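Local coordinates for protein fructose 1-phosphate kinase (Staphylococcus aureus, PDB 2JG5) that probably phosphorylates fructose 1-phosphate to fructose 1,6-bisphosphate with ATP, as a member of the pfkB carbohydrate kinase family, at residues 53-64 with 76-87. Sequence-based numbering, arbitrary orientation.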
ATOM      1  N   SER A  53      24.052  10.856   7.095  1.00 30.19           N
ATOM      2  CA  SER A  53      22.960  11.672   7.564  1.00 30.17           C
ATOM      3  C   SER A  53      22.023  10.717   8.256  1.00 30.03           C
ATOM      4  O   SER A  53      22.042   9.509   7.997  1.00 30.07           O
ATOM      5  CB  SER A  53      22.250  12.374   6.405  1.00 30.11           C
ATOM      6  OG  SER A  53      21.531  11.444   5.615  1.00 30.40           O
ATOM      7  N   THR A  54      21.216  11.262   9.151  1.00 30.21           N
ATOM      8  CA  THR A  54      20.235  10.485   9.872  1.00 30.12           C
ATOM      9  C   THR A  54      18.888  11.083   9.577  1.00 29.96           C
ATOM     10  O   THR A  54      18.681  12.277   9.783  1.00 29.95           O
ATOM     11  CB  THR A  54      20.504  10.553  11.383  1.00 30.04           C
ATOM     12  OG1 THR A  54      21.843  10.141  11.625  1.00 29.55           O
ATOM     13  CG2 THR A  54      19.545   9.654  12.162  1.00 30.15           C
ATOM     14  N   ALA A  55      17.977  10.249   9.093  1.00 30.24           N
ATOM     15  CA  ALA A  55      16.622  10.691   8.792  1.00 30.48           C
ATOM     16  C   ALA A  55      15.792  10.859  10.067  1.00 30.68           C
ATOM     17  O   ALA A  55      15.646   9.936  10.866  1.00 30.77           O
ATOM     18  CB  ALA A  55      15.942   9.735   7.817  1.00 30.36           C
ATOM     19  N   LEU A  56      15.275  12.066  10.251  1.00 31.13           N
ATOM     20  CA  LEU A  56      14.343  12.370  11.327  1.00 31.09           C
ATOM     21  C   LEU A  56      12.982  12.639  10.711  1.00 31.04           C
ATOM     22  O   LEU A  56      12.865  12.757   9.491  1.00 31.07           O
ATOM     23  CB  LEU A  56      14.814  13.592  12.113  1.00 30.82           C
ATOM     24  CG  LEU A  56      16.187  13.575  12.784  1.00 31.01           C
ATOM     25  CD1 LEU A  56      16.322  14.842  13.622  1.00 29.96           C
ATOM     26  CD2 LEU A  56      16.398  12.320  13.626  1.00 30.43           C
ATOM     27  N   GLY A  57      11.956  12.729  11.552  1.00 31.16           N
ATOM     28  CA  GLY A  57      10.590  12.918  11.075  1.00 30.99           C
ATOM     29  C   GLY A  57       9.645  11.884  11.643  1.00 30.82           C
ATOM     30  O   GLY A  57       9.934  11.290  12.674  1.00 30.92           O
ATOM     31  N   PHE A  58       8.527  11.634  10.964  1.00 30.48           N
ATOM     32  CA  PHE A  58       7.491  10.781  11.554  1.00 30.40           C
ATOM     33  C   PHE A  58       7.241   9.484  10.815  1.00 30.44           C
ATOM     34  O   PHE A  58       7.006   9.489   9.608  1.00 30.42           O
ATOM     35  CB  PHE A  58       6.186  11.571  11.724  1.00 30.01           C
ATOM     36  CG  PHE A  58       6.373  12.871  12.457  1.00 30.15           C
ATOM     37  CD1 PHE A  58       6.467  14.067  11.759  1.00 28.71           C
ATOM     38  CD2 PHE A  58       6.501  12.890  13.848  1.00 28.34           C
ATOM     39  CE1 PHE A  58       6.675  15.257  12.435  1.00 30.34           C
ATOM     40  CE2 PHE A  58       6.703  14.074  14.522  1.00 27.17           C
ATOM     41  CZ  PHE A  58       6.788  15.256  13.825  1.00 28.28           C
ATOM     42  N   ALA A  59       7.287   8.368  11.549  1.00 30.54           N
ATOM     43  CA  ALA A  59       6.897   7.074  10.978  1.00 30.56           C
ATOM     44  C   ALA A  59       5.966   6.279  11.894  1.00 30.85           C
ATOM     45  O   ALA A  59       6.045   6.372  13.120  1.00 31.21           O
ATOM     46  CB  ALA A  59       8.110   6.256  10.586  1.00 29.87           C
ATOM     47  N   GLY A  60       5.082   5.498  11.281  1.00 31.21           N
ATOM     48  CA  GLY A  60       4.104   4.721  12.017  1.00 31.04           C
ATOM     49  C   GLY A  60       3.599   3.533  11.228  1.00 30.96           C
ATOM     50  O   GLY A  60       3.617   3.533   9.995  1.00 30.54           O
ATOM     51  N   GLY A  61       3.142   2.527  11.968  1.00 30.93           N
ATOM     52  CA  GLY A  61       2.640   1.293  11.408  1.00 31.09           C
ATOM     53  C   GLY A  61       3.697   0.532  10.640  1.00 31.35           C
ATOM     54  O   GLY A  61       4.906   0.734  10.828  1.00 31.08           O
ATOM     55  N   PHE A  62       3.233  -0.342   9.760  1.00 31.53           N
ATOM     56  CA  PHE A  62       4.132  -1.142   8.956  1.00 31.79           C
ATOM     57  C   PHE A  62       4.652  -0.387   7.722  1.00 31.60           C
ATOM     58  O   PHE A  62       5.790  -0.603   7.304  1.00 31.41           O
ATOM     59  CB  PHE A  62       3.489  -2.483   8.630  1.00 32.08           C
ATOM     60  CG  PHE A  62       3.305  -3.369   9.847  1.00 33.40           C
ATOM     61  CD1 PHE A  62       4.403  -4.007  10.443  1.00 34.25           C
ATOM     62  CD2 PHE A  62       2.040  -3.570  10.396  1.00 33.98           C
ATOM     63  CE1 PHE A  62       4.240  -4.831  11.565  1.00 33.57           C
ATOM     64  CE2 PHE A  62       1.872  -4.388  11.515  1.00 33.90           C
ATOM     65  CZ  PHE A  62       2.978  -5.020  12.099  1.00 33.32           C
ATOM     66  N   PRO A  63       3.838   0.522   7.152  1.00 31.47           N
ATOM     67  CA  PRO A  63       4.419   1.486   6.230  1.00 31.35           C
ATOM     68  C   PRO A  63       5.613   2.220   6.834  1.00 31.32           C
ATOM     69  O   PRO A  63       6.531   2.590   6.103  1.00 31.78           O
ATOM     70  CB  PRO A  63       3.271   2.470   6.000  1.00 31.40           C
ATOM     71  CG  PRO A  63       2.067   1.645   6.136  1.00 31.40           C
ATOM     72  CD  PRO A  63       2.379   0.709   7.270  1.00 31.63           C
ATOM     73  N   GLY A  64       5.597   2.417   8.156  1.00 31.14           N
ATOM     74  CA  GLY A  64       6.687   3.090   8.869  1.00 30.68           C
ATOM     75  C   GLY A  64       7.940   2.239   8.888  1.00 30.37           C
ATOM     76  O   GLY A  64       9.021   2.705   8.528  1.00 30.09           O
ATOM     77  N   ILE A  76      21.573   4.002   5.449  1.00 33.82           N
ATOM     78  CA  ILE A  76      21.211   5.319   5.956  1.00 33.61           C
ATOM     79  C   ILE A  76      20.518   5.166   7.316  1.00 33.90           C
ATOM     80  O   ILE A  76      19.573   4.385   7.463  1.00 34.18           O
ATOM     81  CB  ILE A  76      20.350   6.123   4.949  1.00 33.32           C
ATOM     82  CG1 ILE A  76      21.096   6.276   3.621  1.00 32.76           C
ATOM     83  CG2 ILE A  76      20.010   7.495   5.514  1.00 33.00           C
ATOM     84  CD1 ILE A  76      20.238   6.639   2.434  1.00 30.10           C
ATOM     85  N   GLN A  77      21.015   5.897   8.307  1.00 34.06           N
ATOM     86  CA  GLN A  77      20.454   5.859   9.655  1.00 34.28           C
ATOM     87  C   GLN A  77      19.169   6.669   9.712  1.00 33.71           C
ATOM     88  O   GLN A  77      18.958   7.576   8.896  1.00 33.86           O
ATOM     89  CB  GLN A  77      21.459   6.394  10.686  1.00 34.35           C
ATOM     90  CG  GLN A  77      22.771   5.636  10.744  1.00 35.17           C
ATOM     91  CD  GLN A  77      23.804   6.334  11.618  1.00 35.74           C
ATOM     92  OE1 GLN A  77      24.793   6.894  11.123  1.00 36.95           O
ATOM     93  NE2 GLN A  77      23.577   6.305  12.929  1.00 37.28           N
ATOM     94  N   SER A  78      18.310   6.322  10.668  1.00 33.03           N
ATOM     95  CA  SER A  78      17.073   7.039  10.909  1.00 32.68           C
ATOM     96  C   SER A  78      16.701   7.004  12.388  1.00 32.76           C
ATOM     97  O   SER A  78      17.061   6.083  13.125  1.00 32.17           O
ATOM     98  CB  SER A  78      15.931   6.486  10.047  1.00 32.83           C
ATOM     99  OG  SER A  78      15.480   5.220  10.514  1.00 32.82           O
ATOM    100  N   ASN A  79      15.982   8.028  12.824  1.00 32.59           N
ATOM    101  CA  ASN A  79      15.568   8.109  14.207  1.00 32.37           C
ATOM    102  C   ASN A  79      14.212   8.782  14.208  1.00 32.05           C
ATOM    103  O   ASN A  79      14.016   9.842  14.808  1.00 31.76           O
ATOM    104  CB  ASN A  79      16.618   8.860  15.031  1.00 32.37           C
ATOM    105  CG  ASN A  79      16.548   8.550  16.521  1.00 32.92           C
ATOM    106  OD1 ASN A  79      15.792   7.687  16.972  1.00 32.77           O
ATOM    107  ND2 ASN A  79      17.348   9.269  17.296  1.00 33.91           N
ATOM    108  N   PHE A  80      13.293   8.149  13.473  1.00 31.76           N
ATOM    109  CA  PHE A  80      11.917   8.604  13.312  1.00 31.22           C
ATOM    110  C   PHE A  80      11.120   8.529  14.603  1.00 30.85           C
ATOM    111  O   PHE A  80      11.323   7.628  15.421  1.00 30.54           O
ATOM    112  CB  PHE A  80      11.198   7.771  12.241  1.00 31.48           C
ATOM    113  CG  PHE A  80      11.650   8.055  10.836  1.00 31.45           C
ATOM    114  CD1 PHE A  80      12.272   7.065  10.082  1.00 32.20           C
ATOM    115  CD2 PHE A  80      11.437   9.302  10.259  1.00 31.49           C
ATOM    116  CE1 PHE A  80      12.682   7.315   8.764  1.00 32.38           C
ATOM    117  CE2 PHE A  80      11.848   9.573   8.954  1.00 32.32           C
ATOM    118  CZ  PHE A  80      12.471   8.576   8.202  1.00 32.44           C
ATOM    119  N   ILE A  81      10.214   9.486  14.769  1.00 30.39           N
ATOM    120  CA  ILE A  81       9.287   9.513  15.891  1.00 30.34           C
ATOM    121  C   ILE A  81       8.108   8.625  15.536  1.00 30.86           C
ATOM    122  O   ILE A  81       7.401   8.891  14.540  1.00 30.72           O
ATOM    123  CB  ILE A  81       8.750  10.951  16.178  1.00 30.07           C
ATOM    124  CG1 ILE A  81       9.895  11.955  16.379  1.00 29.03           C
ATOM    125  CG2 ILE A  81       7.739  10.941  17.334  1.00 29.64           C
ATOM    126  CD1 ILE A  81      10.800  11.674  17.593  1.00 29.88           C
ATOM    127  N   GLU A  82       7.892   7.584  16.345  1.00 31.14           N
ATOM    128  CA  GLU A  82       6.783   6.650  16.124  1.00 31.77           C
ATOM    129  C   GLU A  82       5.467   7.376  16.340  1.00 31.65           C
ATOM    130  O   GLU A  82       5.206   7.923  17.424  1.00 31.71           O
ATOM    131  CB  GLU A  82       6.888   5.421  17.045  1.00 32.02           C
ATOM    132  CG  GLU A  82       5.922   4.253  16.700  1.00 32.97           C
ATOM    133  CD  GLU A  82       5.761   3.250  17.837  1.00 32.76           C
ATOM    134  OE1 GLU A  82       6.398   2.174  17.781  1.00 36.20           O
ATOM    135  OE2 GLU A  82       5.008   3.532  18.798  1.00 33.67           O
ATOM    136  N   VAL A  83       4.656   7.410  15.293  1.00 31.79           N
ATOM    137  CA  VAL A  83       3.295   7.929  15.395  1.00 32.32           C
ATOM    138  C   VAL A  83       2.287   6.762  15.355  1.00 32.57           C
ATOM    139  O   VAL A  83       2.639   5.645  14.970  1.00 32.30           O
ATOM    140  CB  VAL A  83       3.002   9.037  14.334  1.00 32.30           C
ATOM    141  CG1 VAL A  83       4.007  10.176  14.480  1.00 32.31           C
ATOM    142  CG2 VAL A  83       3.076   8.488  12.929  1.00 32.54           C
ATOM    143  N   ASP A  84       1.049   7.033  15.771  1.00 33.20           N
ATOM    144  CA  ASP A  84       0.034   6.007  16.018  1.00 33.33           C
ATOM    145  C   ASP A  84      -0.753   5.591  14.762  1.00 32.98           C
ATOM    146  O   ASP A  84      -1.542   4.646  14.801  1.00 32.39           O
ATOM    147  CB  ASP A  84      -0.943   6.489  17.102  1.00 33.83           C
ATOM    148  CG  ASP A  84      -0.239   6.933  18.373  1.00 35.36           C
ATOM    149  OD1 ASP A  84       0.726   6.252  18.784  1.00 36.47           O
ATOM    150  OD2 ASP A  84      -0.659   7.963  18.964  1.00 37.18           O
ATOM    151  N   GLU A  85      -0.537   6.295  13.658  1.00 32.61           N
ATOM    152  CA  GLU A  85      -1.165   5.926  12.386  1.00 32.46           C
ATOM    153  C   GLU A  85      -0.123   5.626  11.299  1.00 32.23           C
ATOM    154  O   GLU A  85       1.052   5.996  11.422  1.00 32.02           O
ATOM    155  CB  GLU A  85      -2.122   7.029  11.915  1.00 32.48           C
ATOM    156  CG  GLU A  85      -3.306   7.258  12.840  1.00 33.75           C
ATOM    157  CD  GLU A  85      -4.346   8.176  12.247  1.00 34.79           C
ATOM    158  OE1 GLU A  85      -4.180   8.628  11.093  1.00 34.97           O
ATOM    159  OE2 GLU A  85      -5.334   8.451  12.949  1.00 36.93           O
ATOM    160  N   ASP A  86      -0.576   4.977  10.226  1.00 31.83           N
ATOM    161  CA  ASP A  86       0.307   4.536   9.152  1.00 31.59           C
ATOM    162  C   ASP A  86       0.956   5.655   8.351  1.00 31.17           C
ATOM    163  O   ASP A  86       0.292   6.609   7.929  1.00 31.58           O
ATOM    164  CB  ASP A  86      -0.436   3.597   8.206  1.00 31.35           C
ATOM    165  CG  ASP A  86      -0.700   2.242   8.824  1.00 31.49           C
ATOM    166  OD1 ASP A  86      -0.189   1.961   9.929  1.00 32.02           O
ATOM    167  OD2 ASP A  86      -1.423   1.451   8.204  1.00 31.38           O
ATOM    168  N   THR A  87       2.262   5.513   8.144  1.00 30.65           N
ATOM    169  CA  THR A  87       3.003   6.329   7.189  1.00 30.28           C
ATOM    170  C   THR A  87       2.261   6.220   5.860  1.00 30.27           C
ATOM    171  O   THR A  87       1.758   5.142   5.516  1.00 30.44           O
ATOM    172  CB  THR A  87       4.461   5.843   7.067  1.00 30.09           C
ATOM    173  OG1 THR A  87       5.174   6.185   8.265  1.00 31.17           O
ATOM    174  CG2 THR A  87       5.160   6.482   5.884  1.00 28.85           C
TER
HETATM  175  O   HOH W   1      12.758  11.973  14.263  1.00 22.37           O
HETATM  176  O   HOH W   2       4.565   8.869   8.394  1.00 23.36           O
HETATM  177  O   HOH W   3       1.746   2.305  14.664  1.00 33.52           O
HETATM  178  O   HOH W   4       0.419  -0.760   9.815  1.00 29.39           O
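With CG anti to its own carbonyl carbon (chi1 -72°), Phe80 lays its ring against the 55-59 backbone: Ala55 O stands over the centre of one face, Gly57 CA lies in plane at the edge, and CZ reaches Ala55 CB at 3.7 Å. The same kind of rotation in Thr87 (chi1 -72°) turns OG1 toward Gly60 N, which donates to it across 3.1 Å. The methyl of Ala59 fits between Phe80 CB and Thr87 OG1, and Gly60, with no side chain, brings its CA against Val83 O and Glu85 O. On the other face of the strands, Phe58 CD2 meets Ile81 CB and, at 3.7 Å, Val83 CG1, a greasy patch that helix 110-120 covers. Parallel ladder bonds join the two segments, among them Asn79 N to Ala55 O (2.8 Å) and Ile81 N to Gly57 O (2.8 Å). Beyond them Thr87 N donates to Gly60 O, while Asp86 OD1 reaches Phe62 N through a water and OD2 salt-bridges Lys33 of the second subunit. In this beta-alpha-beta unit, backbone bonds thus set the register, Phe80 and Phe58 pack on opposite faces, and Thr87 OG1, also bonded to a water held by Phe58 O, satisfies the buried Gly60 amide.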